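PDB 4OQJ: PKS from Streptomyces albus, which probably carries out the decarboxylative chain-extending condensation of a ketosynthase on carrier-protein-bound acyl chains during oxazolomycin biosynthesis. Local coordinates for residues 74-85 and 222-233; 511-519 and 665-676. All blocks are in the same frame, centred on the assembly; numbering follows the deposited sequence. Where two conformers were deposited one is given.

Contact 1. Residues 74-85 and 222-233; sequences RYVKAGQVLVDA and IQADQGEGYLHH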
loop_
_atom_site.group_PDB
_atom_site.type_symbol
_atom_site.label_atom_id
_atom_site.label_comp_id
_atom_site.label_asym_id
_atom_site.label_seq_id
_atom_site.Cartn_x
_atom_site.Cartn_y
_atom_site.Cartn_z
ATOM N N ARG A 74 -31.002 24.374 8.351
ATOM C CA ARG A 74 -29.687 24.019 7.829
ATOM C C ARG A 74 -29.630 22.552 7.410
ATOM O O ARG A 74 -28.703 22.132 6.718
ATOM C CB ARG A 74 -28.603 24.292 8.868
ATOM C CG ARG A 74 -28.424 25.762 9.237
ATOM C CD ARG A 74 -27.119 25.966 9.991
ATOM N NE ARG A 74 -26.983 25.031 11.109
ATOM C CZ ARG A 74 -25.822 24.646 11.635
ATOM N NH1 ARG A 74 -24.673 25.107 11.154
ATOM N NH2 ARG A 74 -25.809 23.791 12.648
ATOM N N TYR A 75 -30.617 21.769 7.838
ATOM C CA TYR A 75 -30.610 20.338 7.561
ATOM C C TYR A 75 -30.945 20.077 6.098
ATOM O O TYR A 75 -31.919 20.612 5.564
ATOM C CB TYR A 75 -31.590 19.595 8.481
ATOM C CG TYR A 75 -31.402 18.092 8.470
ATOM C CD1 TYR A 75 -30.344 17.496 9.146
ATOM C CD2 TYR A 75 -32.269 17.271 7.776
ATOM C CE1 TYR A 75 -30.159 16.116 9.126
ATOM C CE2 TYR A 75 -32.095 15.890 7.753
ATOM C CZ TYR A 75 -31.039 15.319 8.433
ATOM O OH TYR A 75 -30.873 13.948 8.416
ATOM N N VAL A 76 -30.126 19.246 5.459
ATOM C CA VAL A 76 -30.307 18.880 4.057
ATOM C C VAL A 76 -30.932 17.489 3.952
ATOM O O VAL A 76 -30.308 16.490 4.310
ATOM C CB VAL A 76 -28.956 18.912 3.307
ATOM C CG1 VAL A 76 -29.139 18.556 1.828
ATOM C CG2 VAL A 76 -28.298 20.291 3.471
ATOM N N LYS A 77 -32.157 17.422 3.444
ATOM C CA LYS A 77 -32.906 16.170 3.415
ATOM C C LYS A 77 -32.666 15.403 2.116
ATOM O O LYS A 77 -33.594 15.121 1.363
ATOM C CB LYS A 77 -34.398 16.444 3.606
ATOM C CG LYS A 77 -34.707 17.157 4.920
ATOM C CD LYS A 77 -36.186 17.462 5.058
ATOM C CE LYS A 77 -36.471 18.220 6.342
ATOM N NZ LYS A 77 -37.902 18.606 6.426
ATOM N N ALA A 78 -31.408 15.056 1.870
ATOM C CA ALA A 78 -31.037 14.368 0.647
ATOM C C ALA A 78 -29.719 13.646 0.843
ATOM O O ALA A 78 -28.974 13.951 1.767
ATOM C CB ALA A 78 -30.938 15.356 -0.511
ATOM N N GLY A 79 -29.446 12.679 -0.018
ATOM C CA GLY A 79 -28.232 11.904 0.080
ATOM C C GLY A 79 -27.985 11.128 -1.194
ATOM O O GLY A 79 -28.865 11.022 -2.048
ATOM N N GLN A 80 -26.768 10.612 -1.321
ATOM C CA GLN A 80 -26.363 9.798 -2.456
ATOM C C GLN A 80 -26.192 8.397 -1.943
ATOM O O GLN A 80 -25.109 8.053 -1.448
ATOM C CB GLN A 80 -25.056 10.319 -3.054
ATOM C CG GLN A 80 -25.210 11.628 -3.811
ATOM C CD GLN A 80 -25.739 11.428 -5.217
ATOM O OE1 GLN A 80 -26.252 10.360 -5.554
ATOM N NE2 GLN A 80 -25.604 12.459 -6.053
ATOM N N VAL A 81 -27.255 7.597 -2.028
ATOM C CA VAL A 81 -27.274 6.293 -1.369
ATOM C C VAL A 81 -26.977 5.131 -2.306
ATOM O O VAL A 81 -27.303 5.152 -3.499
ATOM C CB VAL A 81 -28.635 6.029 -0.679
ATOM C CG1 VAL A 81 -29.053 7.238 0.151
ATOM C CG2 VAL A 81 -29.708 5.685 -1.683
ATOM N N LEU A 82 -26.344 4.111 -1.741
ATOM C CA LEU A 82 -26.139 2.852 -2.429
ATOM C C LEU A 82 -27.246 1.869 -2.033
ATOM O O LEU A 82 -27.294 1.409 -0.893
ATOM C CB LEU A 82 -24.769 2.272 -2.099
ATOM C CG LEU A 82 -24.486 0.917 -2.756
ATOM C CD1 LEU A 82 -24.494 1.050 -4.273
ATOM C CD2 LEU A 82 -23.150 0.373 -2.253
ATOM N N VAL A 83 -28.132 1.557 -2.969
ATOM C CA VAL A 83 -29.236 0.634 -2.709
ATOM C C VAL A 83 -28.702 -0.767 -2.423
ATOM O O VAL A 83 -27.749 -1.223 -3.065
ATOM C CB VAL A 83 -30.223 0.575 -3.898
ATOM C CG1 VAL A 83 -31.379 -0.397 -3.605
ATOM C CG2 VAL A 83 -30.769 1.957 -4.211
ATOM N N ASP A 84 -29.323 -1.438 -1.455
ATOM C CA ASP A 84 -28.993 -2.816 -1.093
ATOM C C ASP A 84 -27.569 -2.987 -0.587
ATOM O O ASP A 84 -26.984 -4.058 -0.721
ATOM C CB ASP A 84 -29.231 -3.759 -2.283
ATOM C CG ASP A 84 -30.704 -4.098 -2.473
ATOM O OD1 ASP A 84 -31.491 -4.005 -1.505
ATOM O OD2 ASP A 84 -31.065 -4.477 -3.594
ATOM N N ALA A 85 -27.020 -1.938 0.019
ATOM C CA ALA A 85 -25.710 -2.043 0.648
ATOM C C ALA A 85 -25.706 -3.096 1.771
ATOM O O ALA A 85 -24.659 -3.622 2.141
ATOM C CB ALA A 85 -25.290 -0.696 1.182
ATOM N N ILE A 222 -19.079 3.117 2.425
ATOM C CA ILE A 222 -20.502 3.000 2.746
ATOM C C ILE A 222 -20.732 3.420 4.172
ATOM O O ILE A 222 -20.202 2.802 5.101
ATOM C CB ILE A 222 -21.033 1.573 2.572
ATOM C CG1 ILE A 222 -20.747 1.058 1.167
ATOM C CG2 ILE A 222 -22.537 1.557 2.830
ATOM C CD1 ILE A 222 -20.979 -0.413 1.010
ATOM N N GLN A 223 -21.512 4.478 4.349
ATOM C CA GLN A 223 -21.879 4.933 5.684
ATOM C C GLN A 223 -22.944 4.023 6.259
ATOM O O GLN A 223 -23.926 3.704 5.585
ATOM C CB GLN A 223 -22.398 6.358 5.645
ATOM C CG GLN A 223 -21.460 7.352 5.032
ATOM C CD GLN A 223 -22.151 8.674 4.797
ATOM O OE1 GLN A 223 -23.215 8.731 4.175
ATOM N NE2 GLN A 223 -21.570 9.743 5.323
ATOM N N ALA A 224 -22.765 3.600 7.503
ATOM C CA ALA A 224 -23.745 2.716 8.115
ATOM C C ALA A 224 -25.076 3.437 8.294
ATOM O O ALA A 224 -26.105 2.788 8.421
ATOM C CB ALA A 224 -23.240 2.186 9.453
ATOM N N ASP A 225 -25.064 4.770 8.306
ATOM C CA ASP A 225 -26.310 5.526 8.455
ATOM C C ASP A 225 -26.711 6.270 7.173
ATOM O O ASP A 225 -27.338 7.336 7.231
ATOM C CB ASP A 225 -26.214 6.513 9.633
ATOM C CG ASP A 225 -25.094 7.531 9.472
ATOM O OD1 ASP A 225 -24.532 7.655 8.359
ATOM O OD2 ASP A 225 -24.771 8.211 10.471
ATOM N N GLN A 226 -26.382 5.710 6.014
ATOM C CA GLN A 226 -26.878 6.303 4.775
ATOM C C GLN A 226 -28.397 6.203 4.846
ATOM O O GLN A 226 -28.937 5.340 5.548
ATOM C CB GLN A 226 -26.312 5.611 3.518
ATOM C CG GLN A 226 -26.647 4.139 3.379
ATOM C CD GLN A 226 -26.361 3.574 1.982
ATOM O OE1 GLN A 226 -25.861 4.265 1.091
ATOM N NE2 GLN A 226 -26.696 2.311 1.789
ATOM N N GLY A 227 -29.084 7.098 4.149
ATOM C CA GLY A 227 -30.535 7.137 4.188
ATOM C C GLY A 227 -31.028 8.270 5.061
ATOM O O GLY A 227 -32.224 8.541 5.126
ATOM N N GLU A 228 -30.092 8.921 5.744
ATOM C CA GLU A 228 -30.375 10.124 6.509
ATOM C C GLU A 228 -29.833 11.332 5.753
ATOM O O GLU A 228 -28.992 11.196 4.857
ATOM C CB GLU A 228 -29.744 10.048 7.902
ATOM C CG GLU A 228 -30.182 8.851 8.720
ATOM C CD GLU A 228 -29.538 8.821 10.091
ATOM O OE1 GLU A 228 -28.833 9.791 10.439
ATOM O OE2 GLU A 228 -29.736 7.826 10.822
ATOM N N GLY A 229 -30.304 12.515 6.123
ATOM C CA GLY A 229 -29.777 13.738 5.550
ATOM C C GLY A 229 -28.528 14.143 6.302
ATOM O O GLY A 229 -27.931 13.319 6.981
ATOM N N TYR A 230 -28.152 15.415 6.208
ATOM C CA TYR A 230 -27.004 15.927 6.946
ATOM C C TYR A 230 -27.202 17.391 7.270
ATOM O O TYR A 230 -27.943 18.105 6.585
ATOM C CB TYR A 230 -25.716 15.742 6.151
ATOM C CG TYR A 230 -25.700 16.475 4.826
ATOM C CD1 TYR A 230 -26.257 15.910 3.704
ATOM C CD2 TYR A 230 -25.112 17.727 4.701
ATOM C CE1 TYR A 230 -26.243 16.558 2.503
ATOM C CE2 TYR A 230 -25.093 18.384 3.491
ATOM C CZ TYR A 230 -25.659 17.792 2.397
ATOM O OH TYR A 230 -25.664 18.421 1.176
ATOM N N LEU A 231 -26.545 17.834 8.335
ATOM C CA LEU A 231 -26.616 19.224 8.742
ATOM C C LEU A 231 -25.525 19.988 8.007
ATOM O O LEU A 231 -24.385 19.518 7.894
ATOM C CB LEU A 231 -26.465 19.352 10.253
ATOM C CG LEU A 231 -26.962 20.645 10.887
ATOM C CD1 LEU A 231 -28.464 20.796 10.730
ATOM C CD2 LEU A 231 -26.579 20.669 12.353
ATOM N N HIS A 232 -25.887 21.144 7.468
ATOM C CA HIS A 232 -24.938 21.943 6.720
ATOM C C HIS A 232 -24.115 22.770 7.703
ATOM O O HIS A 232 -24.680 23.419 8.588
ATOM C CB HIS A 232 -25.652 22.845 5.707
ATOM C CG HIS A 232 -24.720 23.731 4.943
ATOM N ND1 HIS A 232 -24.617 25.087 5.175
ATOM C CD2 HIS A 232 -23.824 23.447 3.970
ATOM C CE1 HIS A 232 -23.707 25.601 4.367
ATOM N NE2 HIS A 232 -23.209 24.626 3.625
ATOM N N HIS A 233 -22.788 22.713 7.560
ATOM C CA HIS A 233 -21.862 23.560 8.327
ATOM C C HIS A 233 -20.971 24.336 7.368
ATOM O O HIS A 233 -20.360 23.748 6.482
ATOM C CB HIS A 233 -20.978 22.735 9.268
ATOM C CG HIS A 233 -21.735 21.808 10.167
ATOM N ND1 HIS A 233 -22.282 22.214 11.366
ATOM C CD2 HIS A 233 -22.020 20.488 10.050
ATOM C CE1 HIS A 233 -22.878 21.186 11.945
ATOM N NE2 HIS A 233 -22.736 20.127 11.167
HETATM O O HOH W 1 -24.526 26.670 8.039
HETATM O O HOH W 2 -29.169 12.965 10.205
HETATM O O HOH W 3 -26.747 12.701 3.188
#
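Val76 and Tyr230 are paired through their backbones in both directions. Val76 N reaches Tyr230 O at 2.7 Å in a nearly straight bond (171°), and Tyr230 N returns one to Val76 O. A further backbone bond, His232 N to Arg74 O, follows just past the strand ends. Between these bonds, Tyr75 and Leu231 form a non-hydrogen-bonded antiparallel pair.

Two hydrogen bonds between the Gln226 side-chain amide and the Leu82 backbone hold the far end. OE1 of Gln226 accepts from Leu82 N at 2.9 Å, and NE2 donates to Leu82 O at the same distance. Both polar atoms of the amide are used, which fixes its rotation. CG of Gln226 sits between the backbone N and the carbonyl carbon (chi1 61°), and the extended chain beyond it reaches across to Leu82.

Strand 230-231 is the outer strand, within this chain, of a small antiparallel sheet in the ketosynthase domain, in which 75-79 lies between it and 53-54. Nearby, His233 also packs on Val158 of the second subunit.

Apolar contacts lie on both faces of the sheet and beyond its end. Val76 CB lies over one face of the Tyr230 ring, 3.7 Å from its centroid, a CH-pi contact; the Tyr230 hydroxyl is held by Ser239 O. On the other face of the sheet, Tyr75 CB meets Leu231 CD1. In the loops, Ala85 CB touches Ile222 CG2 at 3.9 Å, and Leu82 CD2 meets Ile222 CD1.

Tyr75 OH accepts a weak bond from Gly229 N and also binds a water that donates to Glu228 OE1. Another water donates to Ala78 O and Glu228 O, bridging the two segments beyond the last pair, where Glu228 is already in a loop.

Contact 2. Residues 511-519 and 665-676; sequences PYRRALVAT and LGLIGRLWTAGD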
loop_
_atom_site.group_PDB
_atom_site.type_symbol
_atom_site.label_atom_id
_atom_site.label_comp_id
_atom_site.label_asym_id
_atom_site.label_seq_id
_atom_site.Cartn_x
_atom_site.Cartn_y
_atom_site.Cartn_z
ATOM N N PRO A 511 -22.687 -25.732 -8.208
ATOM C CA PRO A 511 -23.395 -27.029 -8.210
ATOM C C PRO A 511 -24.670 -27.141 -9.047
ATOM O O PRO A 511 -24.960 -28.230 -9.549
ATOM C CB PRO A 511 -23.756 -27.230 -6.728
ATOM C CG PRO A 511 -22.871 -26.307 -5.972
ATOM C CD PRO A 511 -22.663 -25.132 -6.862
ATOM N N TYR A 512 -25.457 -26.076 -9.144
ATOM C CA TYR A 512 -26.659 -26.116 -9.984
ATOM C C TYR A 512 -26.267 -25.694 -11.385
ATOM O O TYR A 512 -25.843 -24.558 -11.603
ATOM C CB TYR A 512 -27.751 -25.230 -9.389
ATOM C CG TYR A 512 -28.163 -25.750 -8.039
ATOM C CD1 TYR A 512 -27.498 -25.346 -6.887
ATOM C CD2 TYR A 512 -29.176 -26.696 -7.919
ATOM C CE1 TYR A 512 -27.852 -25.841 -5.656
ATOM C CE2 TYR A 512 -29.539 -27.197 -6.687
ATOM C CZ TYR A 512 -28.873 -26.775 -5.564
ATOM O OH TYR A 512 -29.223 -27.265 -4.333
ATOM N N ARG A 513 -26.409 -26.613 -12.331
ATOM C CA ARG A 513 -25.817 -26.438 -13.645
ATOM C C ARG A 513 -26.817 -26.511 -14.785
ATOM O O ARG A 513 -27.872 -27.155 -14.687
ATOM C CB ARG A 513 -24.729 -27.493 -13.856
ATOM C CG ARG A 513 -23.648 -27.433 -12.795
ATOM C CD ARG A 513 -22.482 -28.361 -13.104
ATOM N NE ARG A 513 -21.451 -28.280 -12.068
ATOM C CZ ARG A 513 -20.340 -29.021 -12.046
ATOM N NH1 ARG A 513 -20.105 -29.917 -12.992
ATOM N NH2 ARG A 513 -19.458 -28.860 -11.069
ATOM N N ARG A 514 -26.456 -25.853 -15.883
ATOM C CA ARG A 514 -27.295 -25.823 -17.073
ATOM C C ARG A 514 -26.413 -25.756 -18.290
ATOM O O ARG A 514 -25.328 -25.173 -18.243
ATOM C CB ARG A 514 -28.250 -24.634 -17.046
ATOM C CG ARG A 514 -29.233 -24.587 -18.223
ATOM C CD ARG A 514 -30.353 -23.634 -17.907
ATOM N NE ARG A 514 -31.334 -24.247 -17.018
ATOM C CZ ARG A 514 -32.082 -23.585 -16.139
ATOM N NH1 ARG A 514 -31.959 -22.274 -16.007
ATOM N NH2 ARG A 514 -32.958 -24.245 -15.380
ATOM N N ALA A 515 -26.852 -26.376 -19.377
ATOM C CA ALA A 515 -26.078 -26.325 -20.611
ATOM C C ALA A 515 -26.958 -26.450 -21.841
ATOM O O ALA A 515 -28.059 -27.002 -21.800
ATOM C CB ALA A 515 -25.006 -27.409 -20.620
ATOM N N LEU A 516 -26.439 -25.929 -22.940
ATOM C CA LEU A 516 -27.185 -25.836 -24.182
ATOM C C LEU A 516 -26.221 -25.876 -25.340
ATOM O O LEU A 516 -25.241 -25.145 -25.350
ATOM C CB LEU A 516 -27.996 -24.540 -24.234
ATOM C CG LEU A 516 -28.561 -24.184 -25.605
ATOM C CD1 LEU A 516 -29.686 -25.134 -25.927
ATOM C CD2 LEU A 516 -29.017 -22.738 -25.659
ATOM N N VAL A 517 -26.503 -26.715 -26.327
ATOM C CA VAL A 517 -25.749 -26.687 -27.571
ATOM C C VAL A 517 -26.459 -25.728 -28.529
ATOM O O VAL A 517 -27.631 -25.919 -28.840
ATOM C CB VAL A 517 -25.648 -28.090 -28.228
ATOM C CG1 VAL A 517 -24.859 -28.015 -29.522
ATOM C CG2 VAL A 517 -25.021 -29.101 -27.273
ATOM N N ALA A 518 -25.750 -24.727 -29.025
ATOM C CA ALA A 518 -26.382 -23.718 -29.858
ATOM C C ALA A 518 -25.602 -23.531 -31.135
ATOM O O ALA A 518 -24.396 -23.768 -31.183
ATOM C CB ALA A 518 -26.490 -22.391 -29.100
ATOM N N THR A 519 -26.309 -23.092 -32.169
ATOM C CA THR A 519 -25.723 -22.901 -33.484
ATOM C C THR A 519 -25.348 -21.437 -33.728
ATOM O O THR A 519 -24.578 -21.124 -34.635
ATOM C CB THR A 519 -26.703 -23.374 -34.548
ATOM O OG1 THR A 519 -27.945 -22.685 -34.361
ATOM C CG2 THR A 519 -26.948 -24.860 -34.395
ATOM N N LEU A 665 -20.937 -32.490 -28.303
ATOM C CA LEU A 665 -21.083 -31.369 -27.370
ATOM C C LEU A 665 -22.266 -31.581 -26.416
ATOM O O LEU A 665 -22.202 -31.228 -25.252
ATOM C CB LEU A 665 -21.255 -30.056 -28.138
ATOM C CG LEU A 665 -20.059 -29.543 -28.943
ATOM C CD1 LEU A 665 -20.460 -28.304 -29.735
ATOM C CD2 LEU A 665 -18.885 -29.243 -28.043
ATOM N N GLY A 666 -23.346 -32.164 -26.923
ATOM C CA GLY A 666 -24.495 -32.503 -26.100
ATOM C C GLY A 666 -24.166 -33.551 -25.057
ATOM O O GLY A 666 -24.693 -33.524 -23.939
ATOM N N LEU A 667 -23.293 -34.480 -25.437
ATOM C CA LEU A 667 -22.785 -35.512 -24.540
ATOM C C LEU A 667 -22.003 -34.889 -23.384
ATOM O O LEU A 667 -22.254 -35.184 -22.211
ATOM C CB LEU A 667 -21.905 -36.477 -25.335
ATOM C CG LEU A 667 -21.226 -37.649 -24.642
ATOM C CD1 LEU A 667 -22.196 -38.433 -23.793
ATOM C CD2 LEU A 667 -20.620 -38.548 -25.710
ATOM N N ILE A 668 -21.047 -34.028 -23.724
ATOM C CA ILE A 668 -20.255 -33.325 -22.718
ATOM C C ILE A 668 -21.171 -32.540 -21.793
ATOM O O ILE A 668 -21.001 -32.550 -20.575
ATOM C CB ILE A 668 -19.247 -32.364 -23.361
ATOM C CG1 ILE A 668 -18.214 -33.156 -24.161
ATOM C CG2 ILE A 668 -18.557 -31.509 -22.302
ATOM C CD1 ILE A 668 -17.296 -32.287 -24.994
ATOM N N GLY A 669 -22.117 -31.826 -22.385
ATOM C CA GLY A 669 -23.080 -31.051 -21.623
ATOM C C GLY A 669 -23.871 -31.906 -20.649
ATOM O O GLY A 669 -24.024 -31.544 -19.488
ATOM N N ARG A 670 -24.352 -33.060 -21.103
ATOM C CA ARG A 670 -25.141 -33.934 -20.240
ATOM C C ARG A 670 -24.292 -34.410 -19.065
ATOM O O ARG A 670 -24.740 -34.386 -17.920
ATOM C CB ARG A 670 -25.694 -35.135 -21.026
ATOM C CG ARG A 670 -27.132 -35.514 -20.690
ATOM C CD ARG A 670 -27.246 -36.102 -19.293
ATOM N N LEU A 671 -23.059 -34.828 -19.339
ATOM C CA LEU A 671 -22.175 -35.303 -18.280
ATOM C C LEU A 671 -21.829 -34.167 -17.310
ATOM O O LEU A 671 -21.892 -34.325 -16.085
ATOM C CB LEU A 671 -20.899 -35.898 -18.878
ATOM C CG LEU A 671 -21.080 -37.161 -19.733
ATOM C CD1 LEU A 671 -19.788 -37.527 -20.438
ATOM C CD2 LEU A 671 -21.571 -38.322 -18.893
ATOM N N TRP A 672 -21.460 -33.016 -17.864
ATOM C CA TRP A 672 -20.969 -31.917 -17.046
ATOM C C TRP A 672 -22.088 -31.407 -16.145
ATOM O O TRP A 672 -21.851 -31.189 -14.968
ATOM C CB TRP A 672 -20.409 -30.783 -17.914
ATOM C CG TRP A 672 -19.970 -29.584 -17.095
ATOM C CD1 TRP A 672 -18.774 -29.412 -16.454
ATOM C CD2 TRP A 672 -20.737 -28.406 -16.830
ATOM N NE1 TRP A 672 -18.751 -28.197 -15.814
ATOM C CE2 TRP A 672 -19.952 -27.558 -16.030
ATOM C CE3 TRP A 672 -22.019 -27.979 -17.198
ATOM C CZ2 TRP A 672 -20.401 -26.319 -15.578
ATOM C CZ3 TRP A 672 -22.466 -26.741 -16.745
ATOM C CH2 TRP A 672 -21.652 -25.929 -15.949
ATOM N N THR A 673 -23.301 -31.239 -16.673
ATOM C CA THR A 673 -24.400 -30.728 -15.839
ATOM C C THR A 673 -24.683 -31.701 -14.701
ATOM O O THR A 673 -25.104 -31.301 -13.616
ATOM C CB THR A 673 -25.712 -30.480 -16.622
ATOM O OG1 THR A 673 -26.149 -31.690 -17.258
ATOM C CG2 THR A 673 -25.544 -29.360 -17.655
ATOM N N ALA A 674 -24.423 -32.978 -14.943
ATOM C CA ALA A 674 -24.695 -34.017 -13.957
ATOM C C ALA A 674 -23.535 -34.196 -12.977
ATOM O O ALA A 674 -23.570 -35.080 -12.116
ATOM C CB ALA A 674 -24.998 -35.336 -14.665
ATOM N N GLY A 675 -22.502 -33.370 -13.119
ATOM C CA GLY A 675 -21.410 -33.335 -12.155
ATOM C C GLY A 675 -20.092 -33.946 -12.601
ATOM O O GLY A 675 -19.144 -34.022 -11.826
ATOM N N ASP A 676 -20.013 -34.388 -13.848
ATOM C CA ASP A 676 -18.769 -34.938 -14.355
ATOM C C ASP A 676 -17.713 -33.835 -14.400
ATOM O O ASP A 676 -18.030 -32.653 -14.461
ATOM C CB ASP A 676 -18.964 -35.543 -15.745
ATOM C CG ASP A 676 -17.797 -36.416 -16.182
ATOM O OD1 ASP A 676 -16.981 -36.810 -15.325
ATOM O OD2 ASP A 676 -17.708 -36.727 -17.396
HETATM O O HOH W 4 -23.782 -30.702 -10.608
HETATM O O HOH W 5 -17.366 -30.557 -12.579
#
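Arg513 and Trp672 form a tight part of this contact. The guanidinium lies flat over the indole with planes 23° apart, a stacked cation-pi pair. CD of Arg513 sits above the six-membered ring, 3.7 Å from its centroid. The chain is extended from CG to NE, which carries it across the ring to the helix end. There Arg513 NH1 donates to Trp672 O at 2.9 Å. This carbonyl also accepts from Gly675 N, and the two donors come from opposite faces of its plane. Arg513 NE is bonded to Leu510 O, so the group is held from more than one side. Trp680 meets the indole edge-to-face.

Ala515 and Val517 continue the close packing along the strand. Ala515 CB touches Thr673 CG2 at 3.6 Å and lies 4.2 Å from Gly669 CA. Val517 CG2 rests on Gly666 N at 3.5 Å and also meets Leu665 CB.

The solvent side lies at the Arg513 end, by the exposed Gly675. Here one water accepts from Arg513 NH1 and donates to Asp676 O.

The helix ends in a Schellman motif at Gly675. Strand 512-518, the middle of a three-stranded antiparallel sheet, runs antiparallel to helix 665-673 at 173°, with the axes 7.9 Å apart, as in a helix layered on a beta-sheet.

How the contacts relate
Both segments of contact 1 come before those of contact 2 along the chain, and the middle of the molecule lies between the two contacts. Their centres are 47 Å apart, and their nearest atoms are about 21 Å apart. They share no beta-sheet. Contact 1 uses strands 75-79 and 230-231 of a small antiparallel sheet of the ketosynthase domain. Contact 2 joins strand 512-518, the middle strand of a separate three-stranded sheet, to helix 660-673. Each contact brings together parts more than 130 residues apart in sequence, in two separate regions of the chain. Of the two, only contact 1 reaches the second subunit.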